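Local atomic coordinates of tryptophan--tRNA ligase (Campylobacter jejuni subsp. jejuni, PDB entry 3TZL), a protein that probably catalyses the ATP-dependent attachment of tryptophan to its cognate tRNA, as a homodimeric class I aminoacyl-tRNA synthetase. Residues D30-S35 / L70-Q75; T48-Q51 / K55-Q58; N59-A64 / S292-I297; T99-L104 / G123-P128. All coordinates share one frame; numbering follows the deposited sequence.

Contact 1: D30-S35 / L70-Q75; sequences DAQEKS and LGIDPQ
In the Rossmann-type nucleotide-binding fold of this class I synthetase, Gln32 and the 71-73 backbone join two helix-to-strand loops. One loop leads from helix 18-30 into strand 36-41. The other leads from helix 53-70 into strand 78-81, the next strand of the parallel sheet. Helix 53-70 ends in a Schellman motif, with Gly71 at positive phi (138°). The carboxamide of Gln32 then reads the backbone just after this turn. It is both acceptor and donor. Gln32 OE1 takes the backbone N-H of Asp73 at 2.7 Å, in the carbonyl plane on a lone pair, and the bond is almost straight at 174°. Gln32 NE2 gives a hydrogen to Gly71 O at 2.9 Å, lying above the plane of that carbonyl. The chain beyond CG is extended (chi2 -180°), which carries the amide across the gap between the loops. Each end has a further partner: OE1 meets Ser77 OG, and NE2 meets Val29 O. This buried amide is therefore gripped by four bonds that fix its rotation. Asp73 CB touches Gln32 OE1 at 3.6 Å, while Asp73 OD1 turns the other way and closes an Asx turn with Gln75 N at 3.0 Å.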
loop_
_atom_site.group_PDB
_atom_site.type_symbol
_atom_site.label_atom_id
_atom_site.label_comp_id
_atom_site.label_asym_id
_atom_site.label_seq_id
_atom_site.Cartn_x
_atom_site.Cartn_y
_atom_site.Cartn_z
ATOM N N ASP B 30 29.288 0.211 15.081
ATOM C CA ASP B 30 30.023 -0.654 15.995
ATOM C C ASP B 30 29.201 -1.873 16.448
ATOM O O ASP B 30 29.757 -2.857 16.923
ATOM C CB ASP B 30 30.538 0.134 17.212
ATOM C CG ASP B 30 31.622 1.157 16.848
ATOM O OD1 ASP B 30 32.263 1.013 15.783
ATOM O OD2 ASP B 30 31.835 2.104 17.638
ATOM N N ALA B 31 27.882 -1.813 16.305
ATOM C CA ALA B 31 27.048 -2.938 16.734
ATOM C C ALA B 31 27.089 -4.107 15.743
ATOM O O ALA B 31 26.670 -5.213 16.066
ATOM C CB ALA B 31 25.607 -2.480 16.980
ATOM N N GLN B 32 27.612 -3.856 14.546
ATOM C CA GLN B 32 27.582 -4.836 13.458
ATOM C C GLN B 32 28.279 -6.151 13.724
ATOM O O GLN B 32 27.783 -7.198 13.316
ATOM C CB GLN B 32 28.161 -4.236 12.183
ATOM C CG GLN B 32 27.262 -3.207 11.546
ATOM C CD GLN B 32 27.873 -2.642 10.288
ATOM O OE1 GLN B 32 27.369 -2.866 9.192
ATOM N NE2 GLN B 32 28.977 -1.918 10.438
ATOM N N GLU B 33 29.443 -6.103 14.372
ATOM C CA GLU B 33 30.223 -7.315 14.590
ATOM C C GLU B 33 29.487 -8.333 15.466
ATOM O O GLU B 33 29.587 -9.538 15.240
ATOM C CB GLU B 33 31.573 -6.966 15.221
ATOM C CG GLU B 33 32.495 -6.166 14.314
ATOM C CD GLU B 33 33.791 -5.779 15.001
ATOM O OE1 GLU B 33 33.893 -5.965 16.231
ATOM O OE2 GLU B 33 34.706 -5.285 14.309
ATOM N N LYS B 34 28.738 -7.850 16.452
ATOM C CA LYS B 34 28.138 -8.742 17.446
ATOM C C LYS B 34 26.610 -8.797 17.404
ATOM O O LYS B 34 25.994 -9.589 18.121
ATOM C CB LYS B 34 28.629 -8.402 18.862
ATOM C CG LYS B 34 30.049 -8.884 19.163
ATOM C CD LYS B 34 30.301 -8.937 20.667
ATOM C CE LYS B 34 31.712 -9.397 21.002
ATOM N NZ LYS B 34 31.931 -9.441 22.479
ATOM N N SER B 35 26.000 -7.963 16.568
ATOM C CA SER B 35 24.557 -8.023 16.365
ATOM C C SER B 35 24.239 -8.425 14.934
ATOM O O SER B 35 25.069 -8.270 14.030
ATOM C CB SER B 35 23.891 -6.681 16.686
ATOM O OG SER B 35 23.649 -6.535 18.077
ATOM N N LEU B 70 30.468 5.779 6.310
ATOM C CA LEU B 70 30.730 5.925 7.734
ATOM C C LEU B 70 30.853 4.571 8.452
ATOM O O LEU B 70 31.168 4.526 9.636
ATOM C CB LEU B 70 29.666 6.812 8.377
ATOM C CG LEU B 70 29.729 8.271 7.907
ATOM C CD1 LEU B 70 28.387 8.972 8.110
ATOM C CD2 LEU B 70 30.810 9.009 8.680
ATOM N N GLY B 71 30.613 3.468 7.744
ATOM C CA GLY B 71 30.957 2.168 8.303
ATOM C C GLY B 71 29.997 1.002 8.135
ATOM O O GLY B 71 30.292 -0.122 8.553
ATOM N N ILE B 72 28.841 1.240 7.541
ATOM C CA ILE B 72 27.942 0.116 7.348
ATOM C C ILE B 72 28.600 -0.913 6.449
ATOM O O ILE B 72 29.077 -0.600 5.355
ATOM C CB ILE B 72 26.587 0.534 6.800
ATOM C CG1 ILE B 72 25.788 1.217 7.904
ATOM C CG2 ILE B 72 25.844 -0.685 6.288
ATOM C CD1 ILE B 72 24.334 1.481 7.512
ATOM N N ASP B 73 28.654 -2.138 6.941
ATOM C CA ASP B 73 29.392 -3.185 6.264
ATOM C C ASP B 73 28.410 -4.141 5.592
ATOM O O ASP B 73 27.792 -4.959 6.268
ATOM C CB ASP B 73 30.254 -3.924 7.285
ATOM C CG ASP B 73 31.237 -4.881 6.646
ATOM O OD1 ASP B 73 30.946 -5.409 5.549
ATOM O OD2 ASP B 73 32.302 -5.113 7.257
ATOM N N PRO B 74 28.291 -4.051 4.256
ATOM C CA PRO B 74 27.341 -4.819 3.437
ATOM C C PRO B 74 27.533 -6.325 3.564
ATOM O O PRO B 74 26.597 -7.090 3.316
ATOM C CB PRO B 74 27.673 -4.386 2.005
ATOM C CG PRO B 74 28.403 -3.114 2.133
ATOM C CD PRO B 74 29.150 -3.184 3.432
ATOM N N GLN B 75 28.738 -6.726 3.947
ATOM C CA GLN B 75 29.100 -8.118 4.128
ATOM C C GLN B 75 28.578 -8.642 5.459
ATOM O O GLN B 75 28.003 -9.726 5.527
ATOM C CB GLN B 75 30.622 -8.255 4.098
ATOM C CG GLN B 75 31.100 -9.674 3.938
ATOM C CD GLN B 75 30.721 -10.227 2.589
ATOM O OE1 GLN B 75 30.715 -9.496 1.597
ATOM N NE2 GLN B 75 30.380 -11.513 2.539
#

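Contact 2: T48-Q51 / K55-Q58; sequences TSSQ and KLKQ. With PO4 (phosphate ion), chain K.
The flat group that meets the helix is the peptide of Ser50, and Leu56 approaches one of its faces. Leu56 CD1 lies above the carbonyl plane, 3.4 Å from Ser50 O, and 4.2 Å from Gln51 CA. The other methyl, Leu56 CD2, sits against Ser50 CB at 4.0 Å. One branch of the leucine thus meets the Ser50 carbonyl and the other its side chain. Ser50 OG, anti to the backbone N (chi1 179°), reaches towards the helix. There it touches the aliphatic end of Lys55, with OG and CE 3.5 Å apart. This is packing, not a hydrogen bond. Ser50 OG is hydrogen-bonded to Asp52 N, two residues on, an ST turn just before the helix. The Lys55 chain bends at chi3 (77°), and its NZ donates to O1 of a phosphate ion at 2.9 Å. The ion probably comes from the crystallisation liquor. Its negative charge would be expected to favour a charged lysine. The Gln51 amide belongs to another bond, from NE2 to Met47 O. The contact is on the surface, where the loop after helix 43-46 turns into the first turns of helix 53-70. Two helices of the second subunit border it: Trp167 at the end of its helix 150-167 gives NE1 to Gln51 O, and Ile320 of its helix 291-320 packs on Leu56.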
loop_
_atom_site.group_PDB
_atom_site.type_symbol
_atom_site.label_atom_id
_atom_site.label_comp_id
_atom_site.label_asym_id
_atom_site.label_seq_id
_atom_site.Cartn_x
_atom_site.Cartn_y
_atom_site.Cartn_z
ATOM N N THR B 48 6.044 10.751 2.278
ATOM C CA THR B 48 4.964 11.416 3.019
ATOM C C THR B 48 5.195 12.924 3.175
ATOM O O THR B 48 4.245 13.696 3.220
ATOM C CB THR B 48 4.713 10.797 4.423
ATOM O OG1 THR B 48 5.859 11.013 5.265
ATOM C CG2 THR B 48 4.412 9.286 4.325
ATOM N N SER B 49 6.447 13.355 3.245
ATOM C CA SER B 49 6.712 14.790 3.393
ATOM C C SER B 49 7.241 15.489 2.133
ATOM O O SER B 49 7.507 16.684 2.162
ATOM C CB SER B 49 7.635 15.057 4.584
ATOM O OG SER B 49 8.727 14.163 4.556
ATOM N N SER B 50 7.385 14.752 1.036
ATOM C CA SER B 50 7.805 15.361 -0.231
ATOM C C SER B 50 7.344 14.529 -1.414
ATOM O O SER B 50 7.377 13.305 -1.370
ATOM C CB SER B 50 9.337 15.533 -0.296
ATOM O OG SER B 50 9.757 16.102 -1.543
ATOM N N GLN B 51 6.923 15.204 -2.473
ATOM C CA GLN B 51 6.650 14.526 -3.733
ATOM C C GLN B 51 7.524 15.098 -4.871
ATOM O O GLN B 51 7.180 15.004 -6.057
ATOM C CB GLN B 51 5.143 14.550 -4.038
ATOM C CG GLN B 51 4.295 13.864 -2.917
ATOM C CD GLN B 51 4.026 14.776 -1.718
ATOM O OE1 GLN B 51 3.612 15.923 -1.876
ATOM N NE2 GLN B 51 4.253 14.260 -0.519
ATOM N N LYS B 55 14.483 15.438 -6.043
ATOM C CA LYS B 55 15.162 15.556 -4.760
ATOM C C LYS B 55 15.187 14.222 -4.005
ATOM O O LYS B 55 16.201 13.839 -3.418
ATOM C CB LYS B 55 14.460 16.591 -3.893
ATOM C CG LYS B 55 15.012 16.627 -2.492
ATOM C CD LYS B 55 14.401 17.739 -1.676
ATOM C CE LYS B 55 13.018 17.382 -1.217
ATOM N NZ LYS B 55 12.643 18.287 -0.104
ATOM N N LEU B 56 14.054 13.527 -4.025
ATOM C CA LEU B 56 13.898 12.269 -3.304
ATOM C C LEU B 56 14.909 11.233 -3.766
ATOM O O LEU B 56 15.494 10.508 -2.952
ATOM C CB LEU B 56 12.478 11.744 -3.495
ATOM C CG LEU B 56 11.449 12.595 -2.764
ATOM C CD1 LEU B 56 10.038 12.082 -3.025
ATOM C CD2 LEU B 56 11.776 12.576 -1.255
ATOM N N LYS B 57 15.107 11.166 -5.081
ATOM C CA LYS B 57 16.041 10.204 -5.657
ATOM C C LYS B 57 17.457 10.496 -5.169
ATOM O O LYS B 57 18.191 9.588 -4.818
ATOM C CB LYS B 57 15.969 10.226 -7.189
ATOM C CG LYS B 57 16.740 9.106 -7.888
ATOM C CD LYS B 57 16.453 9.083 -9.404
ATOM C CE LYS B 57 16.911 7.770 -10.044
ATOM N NZ LYS B 57 16.187 7.430 -11.321
ATOM N N GLN B 58 17.825 11.770 -5.130
ATOM C CA GLN B 58 19.159 12.158 -4.689
ATOM C C GLN B 58 19.372 11.928 -3.206
ATOM O O GLN B 58 20.435 11.469 -2.792
ATOM C CB GLN B 58 19.460 13.627 -5.037
ATOM C CG GLN B 58 20.002 13.839 -6.446
ATOM C CD GLN B 58 21.075 12.825 -6.825
ATOM O OE1 GLN B 58 22.150 12.770 -6.213
ATOM N NE2 GLN B 58 20.778 12.003 -7.830
HETATM P P PO4 K . 15.834 17.520 2.793
HETATM O O1 PO4 K . 14.988 17.773 1.568
HETATM O O2 PO4 K . 17.272 17.361 2.347
HETATM O O3 PO4 K . 15.714 18.701 3.732
HETATM O O4 PO4 K . 15.344 16.274 3.498
#

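Contact 3: N59-A64 / S292-I297; sequences NSLKAA and SHLKEI
Leu294 of helix 291-320 meets helix 53-70 through apolar packing, and its two methyls divide the work. Leu294 CD2 touches Leu61 CD2 at 3.9 Å. Leu294 CD1 touches Ala64 CB at 4.0 Å. Leu61 and Ala64 stand three residues apart, so the leucine meets the same side of helix 53-70 at neighbouring turns. The two leucine side chains cross obliquely. With CG anti to the backbone N (chi1 -178°), Leu294 sets one methyl by Leu61 and the other by Ala64. Leu61 comes in from the flank, and only its end bends towards the contact.

A second kind of contact involves the backbone. Leu294 CD2 rests 3.7 Å from Leu61 O, a plain van der Waals approach to a carbonyl of the helix. The backbones of the two segments are nearest at Ala64, whose CA is 7.9 Å from Leu294 CA. Leu68, one turn further along helix 53-70, continues the apolar strip against both Leu294 and Ile297.

Polar groups are turned to other tasks. His293 ND1 bonds Glu286 OE2 of helix 278-289, and Lys62 lies on Tyr284 of that same helix. No hydrogen bond or salt bridge joins the two segments. The contact between this long C-terminal helix and the nucleotide-binding fold is therefore apolar here, resting on buried methyl groups rather than on directed bonds.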
loop_
_atom_site.group_PDB
_atom_site.type_symbol
_atom_site.label_atom_id
_atom_site.label_comp_id
_atom_site.label_asym_id
_atom_site.label_seq_id
_atom_site.Cartn_x
_atom_site.Cartn_y
_atom_site.Cartn_z
ATOM N N ASN B 59 18.376 12.274 -2.395
ATOM C CA ASN B 59 18.474 12.007 -0.970
ATOM C C ASN B 59 18.741 10.535 -0.688
ATOM O O ASN B 59 19.495 10.208 0.222
ATOM C CB ASN B 59 17.215 12.467 -0.230
ATOM C CG ASN B 59 17.164 13.966 -0.076
ATOM O OD1 ASN B 59 18.079 14.669 -0.514
ATOM N ND2 ASN B 59 16.087 14.471 0.524
ATOM N N SER B 60 18.130 9.649 -1.470
ATOM C CA SER B 60 18.317 8.217 -1.240
ATOM C C SER B 60 19.746 7.799 -1.556
ATOM O O SER B 60 20.366 7.053 -0.780
ATOM C CB SER B 60 17.333 7.396 -2.079
ATOM O OG SER B 60 16.011 7.573 -1.593
ATOM N N LEU B 61 20.260 8.256 -2.704
ATOM C CA LEU B 61 21.632 7.952 -3.094
ATOM C C LEU B 61 22.593 8.516 -2.030
ATOM O O LEU B 61 23.476 7.801 -1.550
ATOM C CB LEU B 61 21.949 8.532 -4.477
ATOM C CG LEU B 61 21.248 7.936 -5.699
ATOM C CD1 LEU B 61 21.807 8.531 -6.982
ATOM C CD2 LEU B 61 21.365 6.404 -5.728
ATOM N N LYS B 62 22.402 9.781 -1.638
ATOM C CA LYS B 62 23.264 10.391 -0.611
ATOM C C LYS B 62 23.209 9.665 0.716
ATOM O O LYS B 62 24.224 9.485 1.377
ATOM C CB LYS B 62 22.933 11.865 -0.404
ATOM C CG LYS B 62 23.140 12.711 -1.645
ATOM C CD LYS B 62 23.092 14.212 -1.347
ATOM C CE LYS B 62 21.798 14.656 -0.661
ATOM N NZ LYS B 62 22.029 15.203 0.723
ATOM N N ALA B 63 22.013 9.248 1.113
ATOM C CA ALA B 63 21.885 8.549 2.386
ATOM C C ALA B 63 22.629 7.213 2.347
ATOM O O ALA B 63 23.330 6.863 3.286
ATOM C CB ALA B 63 20.439 8.349 2.764
ATOM N N ALA B 64 22.466 6.464 1.259
ATOM C CA ALA B 64 23.108 5.167 1.144
ATOM C C ALA B 64 24.622 5.375 1.143
ATOM O O ALA B 64 25.334 4.718 1.899
ATOM C CB ALA B 64 22.650 4.447 -0.123
ATOM N N SER B 292 27.355 3.174 -10.528
ATOM C CA SER B 292 27.287 1.719 -10.683
ATOM C C SER B 292 27.796 0.986 -9.438
ATOM O O SER B 292 27.295 -0.088 -9.100
ATOM C CB SER B 292 28.037 1.242 -11.942
ATOM O OG SER B 292 29.442 1.162 -11.736
ATOM N N HIS B 293 28.773 1.567 -8.747
ATOM C CA HIS B 293 29.310 0.900 -7.569
ATOM C C HIS B 293 28.293 0.894 -6.423
ATOM O O HIS B 293 28.137 -0.108 -5.727
ATOM C CB HIS B 293 30.627 1.517 -7.109
ATOM C CG HIS B 293 31.337 0.703 -6.071
ATOM N ND1 HIS B 293 32.223 1.253 -5.167
ATOM C CD2 HIS B 293 31.295 -0.625 -5.797
ATOM C CE1 HIS B 293 32.695 0.302 -4.379
ATOM N NE2 HIS B 293 32.148 -0.846 -4.740
ATOM N N LEU B 294 27.596 2.007 -6.239
ATOM C CA LEU B 294 26.596 2.090 -5.183
ATOM C C LEU B 294 25.444 1.141 -5.510
ATOM O O LEU B 294 24.961 0.430 -4.643
ATOM C CB LEU B 294 26.113 3.530 -5.002
ATOM C CG LEU B 294 25.099 3.809 -3.893
ATOM C CD1 LEU B 294 25.652 3.424 -2.517
ATOM C CD2 LEU B 294 24.671 5.282 -3.909
ATOM N N LYS B 295 25.039 1.113 -6.774
ATOM C CA LYS B 295 23.983 0.212 -7.230
ATOM C C LYS B 295 24.316 -1.267 -6.963
ATOM O O LYS B 295 23.461 -2.017 -6.490
ATOM C CB LYS B 295 23.714 0.446 -8.717
ATOM C CG LYS B 295 22.501 -0.268 -9.269
ATOM C CD LYS B 295 22.205 0.197 -10.687
ATOM C CE LYS B 295 22.790 -0.761 -11.711
ATOM N NZ LYS B 295 22.044 -2.060 -11.730
ATOM N N GLU B 296 25.550 -1.663 -7.266
ATOM C CA GLU B 296 26.013 -3.030 -7.021
ATOM C C GLU B 296 25.870 -3.407 -5.541
ATOM O O GLU B 296 25.449 -4.519 -5.209
ATOM C CB GLU B 296 27.472 -3.219 -7.500
ATOM C CG GLU B 296 27.655 -3.271 -9.036
ATOM C CD GLU B 296 29.115 -3.463 -9.506
ATOM O OE1 GLU B 296 30.064 -3.230 -8.720
ATOM O OE2 GLU B 296 29.314 -3.844 -10.683
ATOM N N ILE B 297 26.204 -2.467 -4.659
ATOM C CA ILE B 297 26.125 -2.686 -3.233
ATOM C C ILE B 297 24.670 -2.741 -2.744
ATOM O O ILE B 297 24.303 -3.630 -1.980
ATOM C CB ILE B 297 26.899 -1.588 -2.485
ATOM C CG1 ILE B 297 28.401 -1.709 -2.789
ATOM C CG2 ILE B 297 26.622 -1.674 -0.995
ATOM C CD1 ILE B 297 29.200 -0.472 -2.382
#

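Contact 4: T99-L104 / G123-P128; sequences TPMGLL and GLFSYP
Met101 and Phe125 pack in the dimer interface, where both segments also touch the second subunit. Met101 is present as selenomethionine. Its SE lies at the edge of the Phe125 ring, in plane, 4.9 Å from the centroid, in a Met-aromatic contact. The chain bends at chi2 and chi3, and this sets Met101 CE 3.4 Å from Phe125 CZ. Leu104 comes from a different direction: its CB lies over one face, 4.0 Å from the centroid and 25° off the normal, as a CH-pi contact. Tyr110 meets the same ring edge-to-face, and Met101 of the second subunit packs on it too. Phe125 belongs to helix 122-137, which also carries Met131, Asp134 and Ile135 of the tryptophan pocket. That helix kinks at Pro128, whose ring nitrogen has no hydrogen to give to the turn before. The side chain of Pro128 is about 8 Å from the bound tryptophan. Across the contact, Leu104 CD2 rests against Pro128 CB at 3.7 Å, so one leucine spans the ring and the kink. Between the backbones a water donates to both sides, to Leu104 O at 2.8 Å and to Phe125 O at 2.6 Å.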
loop_
_atom_site.group_PDB
_atom_site.type_symbol
_atom_site.label_atom_id
_atom_site.label_comp_id
_atom_site.label_asym_id
_atom_site.label_seq_id
_atom_site.Cartn_x
_atom_site.Cartn_y
_atom_site.Cartn_z
ATOM N N THR B 99 -5.649 -4.038 11.023
ATOM C CA THR B 99 -5.364 -2.832 11.789
ATOM C C THR B 99 -6.663 -2.083 12.112
ATOM O O THR B 99 -7.285 -1.534 11.213
ATOM C CB THR B 99 -4.419 -1.906 10.989
ATOM O OG1 THR B 99 -3.224 -2.623 10.652
ATOM C CG2 THR B 99 -4.050 -0.646 11.809
ATOM N N PRO B 100 -7.086 -2.069 13.386
ATOM C CA PRO B 100 -8.276 -1.263 13.700
ATOM C C PRO B 100 -7.962 0.223 13.571
ATOM O O PRO B 100 -6.863 0.644 13.937
ATOM C CB PRO B 100 -8.574 -1.593 15.182
ATOM C CG PRO B 100 -7.659 -2.769 15.540
ATOM C CD PRO B 100 -6.484 -2.680 14.589
HETATM N N MSE B 101 -8.925 0.995 13.077
HETATM C CA MSE B 101 -8.782 2.436 12.898
HETATM C C MSE B 101 -8.279 3.182 14.136
HETATM O O MSE B 101 -7.417 4.052 14.017
HETATM C CB MSE B 101 -10.107 3.046 12.428
HETATM C CG MSE B 101 -10.400 2.794 10.961
HETATM SE SE MSE B 101 -9.097 3.615 9.728
HETATM C CE MSE B 101 -9.799 5.429 9.807
ATOM N N GLY B 102 -8.818 2.851 15.312
ATOM C CA GLY B 102 -8.463 3.539 16.545
ATOM C C GLY B 102 -6.972 3.531 16.849
ATOM O O GLY B 102 -6.428 4.470 17.437
ATOM N N LEU B 103 -6.298 2.460 16.449
ATOM C CA LEU B 103 -4.853 2.387 16.625
ATOM C C LEU B 103 -4.140 3.533 15.888
ATOM O O LEU B 103 -3.159 4.086 16.384
ATOM C CB LEU B 103 -4.340 1.044 16.106
ATOM C CG LEU B 103 -3.590 0.091 17.034
ATOM C CD1 LEU B 103 -4.392 -0.228 18.283
ATOM C CD2 LEU B 103 -3.244 -1.183 16.267
ATOM N N LEU B 104 -4.633 3.877 14.701
ATOM C CA LEU B 104 -3.954 4.857 13.853
ATOM C C LEU B 104 -4.423 6.258 14.195
ATOM O O LEU B 104 -3.660 7.208 14.072
ATOM C CB LEU B 104 -4.183 4.564 12.355
ATOM C CG LEU B 104 -3.653 3.230 11.812
ATOM C CD1 LEU B 104 -4.091 3.014 10.375
ATOM C CD2 LEU B 104 -2.127 3.141 11.927
ATOM N N GLY B 123 -1.565 9.168 3.517
ATOM C CA GLY B 123 -0.204 8.681 3.657
ATOM C C GLY B 123 0.365 8.865 5.050
ATOM O O GLY B 123 0.965 7.945 5.593
ATOM N N LEU B 124 0.167 10.047 5.633
ATOM C CA LEU B 124 0.593 10.312 7.010
ATOM C C LEU B 124 -0.128 9.415 8.001
ATOM O O LEU B 124 0.480 8.894 8.920
ATOM C CB LEU B 124 0.343 11.770 7.406
ATOM C CG LEU B 124 0.736 12.108 8.852
ATOM C CD1 LEU B 124 2.213 11.839 9.087
ATOM C CD2 LEU B 124 0.394 13.540 9.212
ATOM N N PHE B 125 -1.432 9.265 7.811
ATOM C CA PHE B 125 -2.274 8.432 8.659
ATOM C C PHE B 125 -1.849 6.963 8.594
ATOM O O PHE B 125 -1.849 6.253 9.606
ATOM C CB PHE B 125 -3.725 8.571 8.177
ATOM C CG PHE B 125 -4.731 7.839 9.015
ATOM C CD1 PHE B 125 -5.118 8.333 10.240
ATOM C CD2 PHE B 125 -5.322 6.672 8.551
ATOM C CE1 PHE B 125 -6.068 7.665 11.013
ATOM C CE2 PHE B 125 -6.262 6.003 9.312
ATOM C CZ PHE B 125 -6.637 6.500 10.544
ATOM N N SER B 126 -1.476 6.518 7.399
ATOM C CA SER B 126 -1.242 5.103 7.133
ATOM C C SER B 126 0.190 4.636 7.367
ATOM O O SER B 126 0.443 3.438 7.443
ATOM C CB SER B 126 -1.616 4.773 5.695
ATOM O OG SER B 126 -2.943 5.173 5.415
ATOM N N TYR B 127 1.138 5.555 7.469
ATOM C CA TYR B 127 2.525 5.101 7.556
ATOM C C TYR B 127 2.924 4.178 8.714
ATOM O O TYR B 127 3.837 3.385 8.541
ATOM C CB TYR B 127 3.523 6.239 7.343
ATOM C CG TYR B 127 4.043 6.911 8.580
ATOM C CD1 TYR B 127 5.109 6.378 9.301
ATOM C CD2 TYR B 127 3.508 8.113 8.995
ATOM C CE1 TYR B 127 5.598 7.028 10.432
ATOM C CE2 TYR B 127 3.985 8.763 10.119
ATOM C CZ TYR B 127 5.023 8.223 10.831
ATOM O OH TYR B 127 5.478 8.912 11.932
ATOM N N PRO B 128 2.255 4.273 9.888
ATOM C CA PRO B 128 2.535 3.252 10.908
ATOM C C PRO B 128 2.253 1.827 10.442
ATOM O O PRO B 128 2.893 0.909 10.955
ATOM C CB PRO B 128 1.560 3.609 12.037
ATOM C CG PRO B 128 1.359 5.086 11.891
ATOM C CD PRO B 128 1.377 5.336 10.417
HETATM O O HOH W 1 -1.704 7.028 12.104
#

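How the contacts relate
Contacts 3 and 4 are buried, contact 1 is partly buried and contact 2 lies on the surface. Helix 53-70 ties three of them together: contact 2 sits near its start, contact 3 along its middle and contact 1 at its end. Contacts 1 and 3 touch where Pro74 CG meets Ile297 CG2 at 3.9 Å. Contact 2 reaches contact 4 through Thr48 CG2 and Gly123 O, also 3.9 Å apart, and both border the second subunit. The chemistry differs with place. Contact 1 relies on an amide bonded to backbone, contact 3 on methyl groups, and contact 4 on an aromatic ring and a water. Contact 2 mixes light packing with a lysine turned to an ion.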